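Local structure of DyP (Bjerkandera adusta, 3AFV) at residues Val67-Ser72 / Gly119-Gly124; Gly195-Gly200 / His326-Ser331; Ile270-Thr275 / Asn289-Ser294; Val309-Pro314 / Asn379-Lys384. The protein probably acts as a heme b-dependent peroxidase of the DyP family that uses hydrogen peroxide to oxidise substrates such as dyes. All blocks are in the same frame, centred on the assembly; numbering follows the deposited sequence.

Interaction 1: Val67-Ser72 / Gly119-Gly124; sequences VNLGFS and GVFLIG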
# COMPACT_ATOMS: atom_id res chain seq x y z
N VAL A 67 -9.20 12.24 -10.08
CA VAL A 67 -8.02 12.94 -9.57
C VAL A 67 -8.14 13.20 -8.07
O VAL A 67 -9.16 13.66 -7.60
CB VAL A 67 -7.74 14.28 -10.32
CG1 VAL A 67 -6.42 14.90 -9.85
CG2 VAL A 67 -7.71 14.06 -11.82
N ASN A 68 -7.07 12.89 -7.33
CA ASN A 68 -6.93 13.29 -5.94
C ASN A 68 -5.62 14.06 -5.78
O ASN A 68 -4.75 14.04 -6.67
CB ASN A 68 -6.95 12.08 -5.00
CG ASN A 68 -8.36 11.50 -4.72
OD1 ASN A 68 -8.48 10.56 -3.95
ND2 ASN A 68 -9.42 12.05 -5.35
N LEU A 69 -5.49 14.75 -4.65
CA LEU A 69 -4.37 15.67 -4.45
C LEU A 69 -3.93 15.70 -3.01
O LEU A 69 -4.74 15.93 -2.10
CB LEU A 69 -4.78 17.07 -4.92
CG LEU A 69 -3.87 18.27 -4.64
CD1 LEU A 69 -2.52 18.15 -5.34
CD2 LEU A 69 -4.59 19.55 -5.06
N GLY A 70 -2.63 15.47 -2.81
CA GLY A 70 -2.05 15.55 -1.47
C GLY A 70 -0.88 16.51 -1.42
O GLY A 70 -0.25 16.80 -2.44
N PHE A 71 -0.55 16.96 -0.20
CA PHE A 71 0.54 17.91 0.01
C PHE A 71 1.53 17.36 1.02
O PHE A 71 1.16 16.72 2.01
CB PHE A 71 0.00 19.25 0.53
CG PHE A 71 -0.84 19.97 -0.46
CD1 PHE A 71 -0.25 20.74 -1.45
CD2 PHE A 71 -2.24 19.85 -0.45
CE1 PHE A 71 -1.03 21.38 -2.40
CE2 PHE A 71 -3.03 20.50 -1.41
CZ PHE A 71 -2.42 21.26 -2.37
N SER A 72 2.81 17.63 0.77
CA SER A 72 3.83 17.32 1.77
C SER A 72 3.87 18.46 2.77
O SER A 72 3.24 19.51 2.56
CB SER A 72 5.18 17.20 1.10
OG SER A 72 5.60 18.49 0.68
N GLY A 119 3.86 18.25 -3.31
CA GLY A 119 2.59 17.55 -3.39
C GLY A 119 2.55 16.55 -4.52
O GLY A 119 3.51 16.39 -5.27
N VAL A 120 1.40 15.88 -4.63
CA VAL A 120 1.20 14.87 -5.66
C VAL A 120 -0.26 14.94 -6.15
O VAL A 120 -1.19 14.98 -5.34
CB VAL A 120 1.58 13.44 -5.15
CG1 VAL A 120 0.77 13.01 -3.93
CG2 VAL A 120 1.49 12.43 -6.29
N PHE A 121 -0.43 14.96 -7.47
CA PHE A 121 -1.73 14.69 -8.06
C PHE A 121 -1.72 13.21 -8.42
O PHE A 121 -0.77 12.72 -9.06
CB PHE A 121 -1.91 15.47 -9.37
CG PHE A 121 -2.03 16.95 -9.21
CD1 PHE A 121 -3.29 17.55 -9.17
CD2 PHE A 121 -0.90 17.77 -9.18
CE1 PHE A 121 -3.42 18.94 -9.05
CE2 PHE A 121 -1.02 19.16 -9.06
CZ PHE A 121 -2.28 19.74 -9.00
N LEU A 122 -2.75 12.49 -7.99
CA LEU A 122 -2.92 11.11 -8.42
C LEU A 122 -4.10 11.05 -9.38
O LEU A 122 -5.19 11.55 -9.09
CB LEU A 122 -3.08 10.12 -7.24
CG LEU A 122 -3.92 10.41 -6.01
CD1 LEU A 122 -4.27 9.09 -5.39
CD2 LEU A 122 -3.19 11.29 -4.99
N ILE A 123 -3.82 10.50 -10.56
CA ILE A 123 -4.79 10.42 -11.64
C ILE A 123 -5.01 8.95 -11.95
O ILE A 123 -4.04 8.22 -12.18
CB ILE A 123 -4.29 11.13 -12.91
CG1 ILE A 123 -3.78 12.56 -12.60
CG2 ILE A 123 -5.39 11.16 -14.01
CD1 ILE A 123 -2.25 12.68 -12.45
N GLY A 124 -6.26 8.51 -11.89
CA GLY A 124 -6.59 7.12 -12.19
C GLY A 124 -7.54 7.04 -13.36
O GLY A 124 -8.49 7.81 -13.45

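Interaction 2: Gly195-Gly200 / His326-Ser331; sequences GIILTG and HAMRSS. With HEM (protoporphyrin IX containing Fe), chain B.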
# COMPACT_ATOMS: atom_id res chain seq x y z
N GLY A 195 -12.08 7.30 12.21
CA GLY A 195 -10.87 8.03 12.58
C GLY A 195 -9.59 7.22 12.56
O GLY A 195 -8.52 7.79 12.76
N ILE A 196 -9.67 5.92 12.30
CA ILE A 196 -8.45 5.16 12.03
C ILE A 196 -7.84 5.62 10.69
O ILE A 196 -6.61 5.61 10.50
CB ILE A 196 -8.69 3.63 12.09
CG1 ILE A 196 -9.26 3.22 13.45
CG2 ILE A 196 -7.41 2.85 11.81
CD1 ILE A 196 -8.43 3.71 14.66
N ILE A 197 -8.72 6.07 9.78
CA ILE A 197 -8.32 6.45 8.43
C ILE A 197 -8.42 7.96 8.23
O ILE A 197 -7.56 8.57 7.59
CB ILE A 197 -9.19 5.70 7.37
CG1 ILE A 197 -9.14 4.18 7.61
CG2 ILE A 197 -8.77 6.08 5.94
CD1 ILE A 197 -7.72 3.54 7.59
N LEU A 198 -9.47 8.57 8.78
CA LEU A 198 -9.80 9.97 8.49
C LEU A 198 -9.47 10.84 9.68
O LEU A 198 -9.97 10.61 10.78
CB LEU A 198 -11.29 10.11 8.15
CG LEU A 198 -11.79 9.39 6.89
CD1 LEU A 198 -13.31 9.38 6.83
CD2 LEU A 198 -11.23 10.05 5.62
N THR A 199 -8.63 11.84 9.46
CA THR A 199 -8.23 12.72 10.56
C THR A 199 -9.44 13.47 11.11
O THR A 199 -10.32 13.91 10.35
CB THR A 199 -7.10 13.70 10.14
OG1 THR A 199 -7.42 14.30 8.88
CG2 THR A 199 -5.76 12.94 10.03
N GLY A 200 -9.48 13.58 12.43
CA GLY A 200 -10.54 14.33 13.10
C GLY A 200 -11.82 13.54 13.38
O GLY A 200 -12.73 14.07 14.03
N HIS A 326 -4.84 -0.62 11.56
CA HIS A 326 -5.37 -0.90 10.23
C HIS A 326 -5.16 0.30 9.32
O HIS A 326 -5.13 1.43 9.78
CB HIS A 326 -6.86 -1.25 10.28
CG HIS A 326 -7.14 -2.55 10.98
ND1 HIS A 326 -7.10 -3.77 10.34
CD2 HIS A 326 -7.42 -2.81 12.28
CE1 HIS A 326 -7.34 -4.73 11.23
NE2 HIS A 326 -7.56 -4.16 12.40
N ALA A 327 -5.03 0.04 8.03
CA ALA A 327 -4.84 1.13 7.06
C ALA A 327 -5.38 0.68 5.72
O ALA A 327 -5.48 -0.51 5.47
CB ALA A 327 -3.36 1.51 6.95
N MET A 328 -5.75 1.66 4.89
CA MET A 328 -6.21 1.40 3.53
C MET A 328 -5.05 1.39 2.55
O MET A 328 -4.14 2.20 2.68
CB MET A 328 -7.17 2.51 3.07
CG MET A 328 -8.44 2.63 3.86
SD MET A 328 -9.56 1.22 3.61
CE MET A 328 -11.08 1.95 4.25
N ARG A 329 -5.13 0.52 1.54
CA ARG A 329 -4.12 0.49 0.50
C ARG A 329 -4.72 0.73 -0.88
O ARG A 329 -5.81 0.22 -1.20
CB ARG A 329 -3.36 -0.83 0.51
CG ARG A 329 -2.46 -1.02 1.73
CD ARG A 329 -1.95 -2.46 1.88
NE ARG A 329 -3.08 -3.40 1.92
CZ ARG A 329 -3.30 -4.39 1.07
NH1 ARG A 329 -2.43 -4.68 0.10
NH2 ARG A 329 -4.40 -5.13 1.20
N SER A 330 -4.02 1.51 -1.70
CA SER A 330 -4.45 1.74 -3.08
C SER A 330 -3.23 1.75 -4.01
O SER A 330 -2.95 2.73 -4.71
CB SER A 330 -5.22 3.06 -3.17
OG SER A 330 -5.94 3.13 -4.40
N SER A 331 -2.51 0.63 -4.01
CA SER A 331 -1.26 0.54 -4.75
C SER A 331 -1.48 0.05 -6.16
O SER A 331 -2.52 -0.56 -6.44
CB SER A 331 -0.30 -0.42 -4.05
OG SER A 331 -0.16 -0.06 -2.68
CHA HEM B . -1.38 -7.50 1.74
CHB HEM B . 1.93 -7.51 -1.77
CHC HEM B . 4.31 -3.92 0.47
CHD HEM B . 0.98 -3.88 4.00
C1A HEM B . -0.67 -7.85 0.63
C2A HEM B . -0.98 -8.94 -0.27
C3A HEM B . -0.07 -8.93 -1.25
C4A HEM B . 0.84 -7.84 -1.00
CMA HEM B . 0.10 -9.89 -2.44
CAA HEM B . -2.13 -9.95 -0.09
CBA HEM B . -3.46 -9.41 -0.63
CGA HEM B . -4.28 -8.72 0.42
O1A HEM B . -4.40 -9.28 1.54
O2A HEM B . -4.82 -7.64 0.14
C1B HEM B . 2.87 -6.54 -1.48
C2B HEM B . 4.03 -6.20 -2.29
C3B HEM B . 4.69 -5.20 -1.68
C4B HEM B . 3.97 -4.88 -0.46
CMB HEM B . 4.43 -6.90 -3.61
CAB HEM B . 5.98 -4.47 -2.11
CBB HEM B . 6.32 -4.38 -3.41
C1C HEM B . 3.64 -3.63 1.64
C2C HEM B . 4.09 -2.72 2.66
C3C HEM B . 3.17 -2.72 3.65
C4C HEM B . 2.11 -3.62 3.27
CMC HEM B . 5.39 -1.88 2.56
CAC HEM B . 3.17 -1.90 4.95
CBC HEM B . 4.31 -1.65 5.62
C1D HEM B . 0.01 -4.78 3.67
C2D HEM B . -1.23 -4.95 4.39
C3D HEM B . -1.95 -6.06 3.70
C4D HEM B . -1.10 -6.48 2.61
CMD HEM B . -1.76 -4.17 5.60
CAD HEM B . -3.32 -6.60 4.12
CBD HEM B . -3.09 -7.58 5.27
CGD HEM B . -4.38 -8.10 5.84
O1D HEM B . -4.49 -9.33 6.01
O2D HEM B . -5.30 -7.29 6.12
NA HEM B . 0.43 -7.19 0.14
NB HEM B . 2.88 -5.72 -0.35
NC HEM B . 2.45 -4.20 2.07
ND HEM B . 0.05 -5.68 2.61
FE HEM B . 1.53 -5.81 1.18
O HOH W 1 0.45 -4.46 0.03

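Interaction 3: Ile270-Thr275 / Asn289-Ser294; sequences IDLAPT and NNFDYS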
# COMPACT_ATOMS: atom_id res chain seq x y z
N ILE A 270 -3.33 -19.04 3.05
CA ILE A 270 -2.80 -20.34 3.47
C ILE A 270 -3.39 -20.82 4.80
O ILE A 270 -3.46 -22.01 5.03
CB ILE A 270 -1.25 -20.41 3.45
CG1 ILE A 270 -0.62 -19.53 4.54
CG2 ILE A 270 -0.73 -20.06 2.04
CD1 ILE A 270 0.94 -19.57 4.55
N ASP A 271 -3.87 -19.91 5.65
CA ASP A 271 -4.52 -20.33 6.89
C ASP A 271 -5.75 -21.20 6.60
O ASP A 271 -6.07 -22.12 7.35
CB ASP A 271 -4.91 -19.11 7.73
CG ASP A 271 -5.22 -19.46 9.18
OD1 ASP A 271 -4.67 -20.46 9.70
OD2 ASP A 271 -5.98 -18.69 9.79
N LEU A 272 -6.43 -20.90 5.50
CA LEU A 272 -7.57 -21.73 5.05
C LEU A 272 -7.18 -22.86 4.09
O LEU A 272 -7.82 -23.93 4.10
CB LEU A 272 -8.64 -20.86 4.39
CG LEU A 272 -9.26 -19.76 5.25
CD1 LEU A 272 -10.37 -19.04 4.47
CD2 LEU A 272 -9.81 -20.40 6.51
N ALA A 273 -6.15 -22.63 3.28
CA ALA A 273 -5.71 -23.58 2.25
C ALA A 273 -4.21 -23.87 2.51
O ALA A 273 -3.35 -23.37 1.78
CB ALA A 273 -5.94 -23.00 0.84
N PRO A 274 -3.89 -24.66 3.55
CA PRO A 274 -2.50 -24.71 3.99
C PRO A 274 -1.56 -25.60 3.18
O PRO A 274 -0.36 -25.52 3.40
CB PRO A 274 -2.61 -25.22 5.43
CG PRO A 274 -3.84 -26.04 5.45
CD PRO A 274 -4.80 -25.29 4.54
N THR A 275 -2.09 -26.44 2.28
CA THR A 275 -1.24 -27.41 1.58
C THR A 275 -1.27 -27.33 0.07
O THR A 275 -0.34 -27.79 -0.58
CB THR A 275 -1.55 -28.88 1.99
OG1 THR A 275 -2.92 -29.17 1.71
CG2 THR A 275 -1.24 -29.13 3.46
N ASN A 289 -11.16 -13.95 2.99
CA ASN A 289 -10.66 -13.17 4.12
C ASN A 289 -11.13 -13.70 5.47
O ASN A 289 -10.84 -13.10 6.51
CB ASN A 289 -11.00 -11.69 3.97
CG ASN A 289 -9.87 -10.79 4.43
OD1 ASN A 289 -8.72 -11.24 4.57
ND2 ASN A 289 -10.18 -9.52 4.70
N ASN A 290 -11.83 -14.84 5.45
CA ASN A 290 -12.49 -15.33 6.66
C ASN A 290 -11.57 -16.24 7.50
O ASN A 290 -11.81 -17.44 7.64
CB ASN A 290 -13.82 -16.02 6.29
CG ASN A 290 -14.73 -16.19 7.49
OD1 ASN A 290 -14.53 -15.57 8.53
ND2 ASN A 290 -15.74 -17.03 7.35
N PHE A 291 -10.53 -15.63 8.06
CA PHE A 291 -9.58 -16.33 8.91
C PHE A 291 -8.97 -15.32 9.87
O PHE A 291 -9.03 -14.10 9.63
CB PHE A 291 -8.48 -16.99 8.06
CG PHE A 291 -7.63 -16.00 7.32
CD1 PHE A 291 -6.42 -15.55 7.86
CD2 PHE A 291 -8.05 -15.51 6.09
CE1 PHE A 291 -5.65 -14.62 7.19
CE2 PHE A 291 -7.28 -14.57 5.40
CZ PHE A 291 -6.07 -14.13 5.95
N ASP A 292 -8.39 -15.80 10.96
CA ASP A 292 -7.80 -14.88 11.93
C ASP A 292 -6.56 -15.41 12.64
O ASP A 292 -6.10 -14.83 13.59
CB ASP A 292 -8.85 -14.38 12.95
CG ASP A 292 -9.38 -15.49 13.85
OD1 ASP A 292 -8.94 -16.64 13.71
OD2 ASP A 292 -10.25 -15.20 14.69
N TYR A 293 -6.03 -16.52 12.13
CA TYR A 293 -4.88 -17.23 12.73
C TYR A 293 -5.17 -17.91 14.06
O TYR A 293 -4.26 -18.49 14.65
CB TYR A 293 -3.61 -16.36 12.84
CG TYR A 293 -3.29 -15.61 11.57
CD1 TYR A 293 -3.00 -16.31 10.40
CD2 TYR A 293 -3.31 -14.21 11.53
CE1 TYR A 293 -2.72 -15.63 9.23
CE2 TYR A 293 -3.02 -13.52 10.36
CZ TYR A 293 -2.76 -14.24 9.22
OH TYR A 293 -2.49 -13.58 8.05
N SER A 294 -6.42 -17.87 14.54
CA SER A 294 -6.76 -18.52 15.81
C SER A 294 -6.52 -20.04 15.80
O SER A 294 -6.41 -20.65 16.87
CB SER A 294 -8.20 -18.22 16.24
OG SER A 294 -9.13 -18.70 15.31

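Interaction 4: Val309-Pro314 / Asn379-Lys384; sequences VRKTNP and NFPFSK. With HEM (protoporphyrin IX containing Fe), chain B.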
# COMPACT_ATOMS: atom_id res chain seq x y z
N VAL A 309 1.29 -11.15 5.10
CA VAL A 309 -0.02 -10.66 5.53
C VAL A 309 -0.22 -10.79 7.03
O VAL A 309 -0.93 -9.98 7.63
CB VAL A 309 -1.21 -11.28 4.75
CG1 VAL A 309 -1.08 -10.94 3.24
CG2 VAL A 309 -1.30 -12.79 4.99
N ARG A 310 0.44 -11.78 7.63
CA ARG A 310 0.34 -11.99 9.07
C ARG A 310 1.13 -10.93 9.84
O ARG A 310 0.67 -10.44 10.87
CB ARG A 310 0.78 -13.41 9.43
CG ARG A 310 0.64 -13.78 10.89
CD ARG A 310 0.87 -15.26 11.07
NE ARG A 310 0.50 -15.67 12.43
CZ ARG A 310 0.47 -16.92 12.84
NH1 ARG A 310 0.81 -17.92 12.02
NH2 ARG A 310 0.09 -17.18 14.08
N LYS A 311 2.28 -10.53 9.30
CA LYS A 311 3.07 -9.44 9.88
C LYS A 311 2.38 -8.09 9.79
O LYS A 311 2.44 -7.30 10.73
CB LYS A 311 4.44 -9.36 9.21
CG LYS A 311 5.43 -10.43 9.67
CD LYS A 311 6.12 -10.09 10.97
CE LYS A 311 7.53 -10.63 10.97
NZ LYS A 311 8.32 -10.07 12.10
N THR A 312 1.75 -7.82 8.65
CA THR A 312 1.15 -6.50 8.45
C THR A 312 -0.28 -6.37 9.01
O THR A 312 -0.72 -5.25 9.29
CB THR A 312 1.17 -6.07 6.98
OG1 THR A 312 0.39 -7.00 6.23
CG2 THR A 312 2.60 -6.02 6.41
N ASN A 313 -0.96 -7.50 9.18
CA ASN A 313 -2.23 -7.57 9.91
C ASN A 313 -2.28 -8.85 10.75
O ASN A 313 -2.68 -9.91 10.25
CB ASN A 313 -3.46 -7.50 8.98
CG ASN A 313 -4.77 -7.60 9.75
OD1 ASN A 313 -4.78 -7.62 10.99
ND2 ASN A 313 -5.88 -7.67 9.02
N PRO A 314 -1.83 -8.76 12.01
CA PRO A 314 -1.67 -9.95 12.86
C PRO A 314 -2.95 -10.62 13.34
O PRO A 314 -2.90 -11.73 13.86
CB PRO A 314 -0.88 -9.41 14.07
CG PRO A 314 -0.21 -8.16 13.53
CD PRO A 314 -1.20 -7.57 12.62
N ASN A 379 11.11 -10.49 16.55
CA ASN A 379 10.38 -11.08 17.67
C ASN A 379 8.89 -10.73 17.68
O ASN A 379 8.22 -10.84 18.71
CB ASN A 379 11.13 -10.75 18.97
CG ASN A 379 12.49 -11.42 19.01
OD1 ASN A 379 12.60 -12.62 19.26
ND2 ASN A 379 13.53 -10.67 18.71
N PHE A 380 8.38 -10.36 16.51
CA PHE A 380 6.97 -10.14 16.32
C PHE A 380 6.44 -11.09 15.22
O PHE A 380 7.07 -11.24 14.19
CB PHE A 380 6.65 -8.69 15.93
CG PHE A 380 5.19 -8.45 15.86
CD1 PHE A 380 4.49 -8.13 17.02
CD2 PHE A 380 4.48 -8.71 14.68
CE1 PHE A 380 3.12 -8.02 17.00
CE2 PHE A 380 3.11 -8.59 14.66
CZ PHE A 380 2.42 -8.25 15.81
N PRO A 381 5.27 -11.72 15.43
CA PRO A 381 4.36 -11.60 16.58
C PRO A 381 4.98 -12.12 17.88
O PRO A 381 5.89 -12.95 17.86
CB PRO A 381 3.13 -12.43 16.17
CG PRO A 381 3.64 -13.38 15.15
CD PRO A 381 4.68 -12.59 14.39
N PHE A 382 4.46 -11.60 18.98
CA PHE A 382 5.05 -11.83 20.29
C PHE A 382 4.64 -13.19 20.86
O PHE A 382 3.60 -13.77 20.49
CB PHE A 382 4.60 -10.73 21.28
CG PHE A 382 4.97 -9.32 20.86
CD1 PHE A 382 6.29 -8.97 20.62
CD2 PHE A 382 3.98 -8.35 20.75
CE1 PHE A 382 6.63 -7.65 20.24
CE2 PHE A 382 4.31 -7.02 20.39
CZ PHE A 382 5.64 -6.68 20.13
N SER A 383 5.49 -13.70 21.75
CA SER A 383 5.18 -14.88 22.58
C SER A 383 4.96 -16.16 21.77
O SER A 383 4.13 -17.00 22.13
CB SER A 383 3.98 -14.60 23.49
OG SER A 383 4.17 -13.41 24.24
N LYS A 384 5.71 -16.30 20.69
CA LYS A 384 5.64 -17.49 19.85
C LYS A 384 6.70 -18.53 20.24
O LYS A 384 7.75 -18.18 20.80
CB LYS A 384 5.74 -17.12 18.35
CG LYS A 384 4.66 -16.18 17.85
CD LYS A 384 3.28 -16.65 18.23
CE LYS A 384 2.23 -15.86 17.44
NZ LYS A 384 0.84 -16.10 17.92
CHA HEM B . -1.38 -7.50 1.74
CHB HEM B . 1.93 -7.51 -1.77
CHC HEM B . 4.31 -3.92 0.47
CHD HEM B . 0.98 -3.88 4.00
C1A HEM B . -0.67 -7.85 0.63
C2A HEM B . -0.98 -8.94 -0.27
C3A HEM B . -0.07 -8.93 -1.25
C4A HEM B . 0.84 -7.84 -1.00
CMA HEM B . 0.10 -9.89 -2.44
CAA HEM B . -2.13 -9.95 -0.09
CBA HEM B . -3.46 -9.41 -0.63
CGA HEM B . -4.28 -8.72 0.42
O1A HEM B . -4.40 -9.28 1.54
O2A HEM B . -4.82 -7.64 0.14
C1B HEM B . 2.87 -6.54 -1.48
C2B HEM B . 4.03 -6.20 -2.29
C3B HEM B . 4.69 -5.20 -1.68
C4B HEM B . 3.97 -4.88 -0.46
CMB HEM B . 4.43 -6.90 -3.61
CAB HEM B . 5.98 -4.47 -2.11
CBB HEM B . 6.32 -4.38 -3.41
C1C HEM B . 3.64 -3.63 1.64
C2C HEM B . 4.09 -2.72 2.66
C3C HEM B . 3.17 -2.72 3.65
C4C HEM B . 2.11 -3.62 3.27
CMC HEM B . 5.39 -1.88 2.56
CAC HEM B . 3.17 -1.90 4.95
CBC HEM B . 4.31 -1.65 5.62
C1D HEM B . 0.01 -4.78 3.67
C2D HEM B . -1.23 -4.95 4.39
C3D HEM B . -1.95 -6.06 3.70
C4D HEM B . -1.10 -6.48 2.61
CMD HEM B . -1.76 -4.17 5.60
CAD HEM B . -3.32 -6.60 4.12
CBD HEM B . -3.09 -7.58 5.27
CGD HEM B . -4.38 -8.10 5.84
O1D HEM B . -4.49 -9.33 6.01
O2D HEM B . -5.30 -7.29 6.12
NA HEM B . 0.43 -7.19 0.14
NB HEM B . 2.88 -5.72 -0.35
NC HEM B . 2.45 -4.20 2.07
ND HEM B . 0.05 -5.68 2.61
FE HEM B . 1.53 -5.81 1.18
O HOH W 1 0.45 -4.46 0.03

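Interaction 1: Val67-Ser72 / Gly119-Gly124
Leu69 and Phe121 face each other as a non-hydrogen-bonded pair on the antiparallel strands 67-71 and 119-124, neighbours in the four-stranded sheet of the first ferredoxin-like (dimeric alpha+beta barrel) domain. The two side chains run alongside one another, and Leu69 CD1 lies over the ring, 3.8 Å from the Phe121 centroid and only 6° off its normal, a CH-pi contact. With CG anti to the backbone N (chi1 171°), Leu69 can turn this methyl back to the neighbouring strand. Val67 approaches differently: its CG1 stands at the ring edge, 4.2 Å from Phe121 CD1. An alanine in place of Phe121 would probably strip Leu69 CD1 of the face it rests on and Val67 CG1 of the edge it meets.

On the other face Asn68 CB touches Leu122 CG at 3.6 Å, and the backbones of this pair exchange two bonds, as do those of Gly70 and Val120. Glycine suits position 119 because a CB there would collide with Gly70 O, which already lies 3.1 Å from Gly119 CA.

Farther out, helices 34-48 and 128-142 cover the sheet face that bears Leu69 and Phe121, Leu41 on Leu69 and Ile138 on Phe121, whose ring also meets Phe29 and Phe142. The buried amide of Asn68 is fixed at both ends: OD1 accepts from Asp14 N, while ND2 serves Thr50 O and, from above the carbonyl plane, Val67 O at 2.8 Å.

Interaction 2: Gly195-Gly200 / His326-Ser331
Strand 328-334, an edge strand of the second ferredoxin-like sheet, carries the distal arginine of the heme pocket, and two isoleucines of the loop 195-200 pack against the residues leading into it and its first residue, Met328. Ile196 brings the methyl CG2 to the backbone of His326, 3.4 Å from His326 O. Ile197 reaches farther: the CD1 end of its longer branch rests on the chain itself, 3.8 Å from Ala327 CA, and also meets Met328 CG at 3.9 Å. The Ile197 and Met328 side chains cross at about a right angle, and Met328 CG, set anti to its own carbonyl carbon (chi1 -63°), lies beside both CG2 and CD1 of Ile197.

No hydrogen bond joins the segments, so branched and flexible apolar groups suit the interface. The Met328 backbone is hydrogen-bonded instead to Tyr359 of strand 353-360. Behind the loop, Ile197 also leans on Ile15 of helix 13-16. Ala327 turns its CB away from the loop, to Glu358 and Gln360 of strand 353-360.

One residue on from Met328, Arg329 leaves toward the cofactor. A bend at chi3 (-56°) lays its guanidinium flat on the heme, one face 3.3 Å from C3D of the porphyrin. NH2 donates to the propionate oxygen O2A of the heme at 2.8 Å and to Ser174 O. NH1 forms a salt bridge with Asp171 and also gives a hydrogen bond of 2.9 Å to water 1, whose oxygen is 2.1 Å from the heme iron.

Interaction 3: Ile270-Thr275 / Asn289-Ser294
Asp271 points its carboxylate into the bend formed by Phe291, Asp292 and Tyr293, and the orientation of the two aromatic side chains about that carboxylate defines this contact between two loops of the C-terminal domain. CG of Asp271 stands anti to the backbone N (chi1 -164°), which carries OD2 to Tyr293 N at 3.2 Å. The bond is noticeably bent, 137° at the hydrogen, and meets OD2 on its syn side but well out of the carboxylate plane. The same oxygen touches Phe291 CB at 3.5 Å. Carboxylate and tyrosine ring are inclined by 34°, with Asp271 CG 4.0 Å from Tyr293 CD1.

The two aromatic rings are turned across one another: Phe291 CD1 lies 3.9 Å above the Tyr293 face, near its rim, while Tyr293 CZ is in the plane of the Phe291 ring. Leu272 crosses Phe291 obliquely, its CD2 methyl 3.7 Å from Asn290 O, at the inverse gamma turn centred on Asn290.

Asp292 begins an Asx turn, its OD1 accepting from Ser294 N at 2.9 Å and from Ser294 OG. Asp271 OD1 lies close to Asp295 OD1, a pairing that may raise the proton affinity of one of them.

Phe291 makes a cation-pi contact with the heme-binding Arg315, and its carbonyl accepts from the same arginine. Ile270 packs on Ala258 and Arg259 of helix 249-261, whereas Tyr293 rests against Val309 and Arg310 of helix 308-312.

Interaction 4: Val309-Pro314 / Asn379-Lys384
Lys311, in the last turn of the proximal heme helix 308-312, and Pro314 just after it meet Phe380 of the loop 379-384 in the compact half of this contact. Pro314 CG is wedged at the edge of the Phe380 ring, 3.5 Å from CZ, the two side chains crossing at about a right angle. After a cis peptide bond, Pro381 folds back so that its CB lies 4.1 Å above the ring, and Trp374 stacks with Phe380 too. Beside them Lys311, bent at chi2 (-82°), brings NZ to Phe380 O at 2.7 Å. Its buried ammonium also donates to Trp374 O and Gly389 O, a use that suits lysine with its three hydrogens. A leucine here would probably leave those three carbonyls without their shared donor and the loop less firmly tied to the helix.

The looser, solvent side lies at the partly exposed Lys384, to which the buried, extended Arg310 reaches out, NH2 and NZ 4.1 Å apart. Both bind Asp317, Arg310 NE at OD2 and Lys384 NZ at OD1, which probably offsets their like charge.

On the heme side of the helix end, Asn313 ND2 donates almost straight (165°) to propionate O2D of the heme at 3.0 Å.

Overall arrangement
Interaction 1 lies in the N-terminal domain and is pure sheet core, held by regular backbone bonds and an aromatic cluster. Interaction 2, about 16 Å away between centres, is also largely buried but joins a loop to an edge strand by apolar contact alone. Interactions 3 and 4 lie on the opposite side of the chain's centre from interaction 1; the former is partly exposed and relies on a carboxylate, the latter on a lysine grasping carbonyls. Interaction 3 packs against helix 308-312, on which interaction 4 lies, and Tyr293 CD2 comes 3.4 Å from Pro314 O. Interactions 2 and 4 both reach the heme, from the distal and proximal sides, and meet where His326 packs on Asn313.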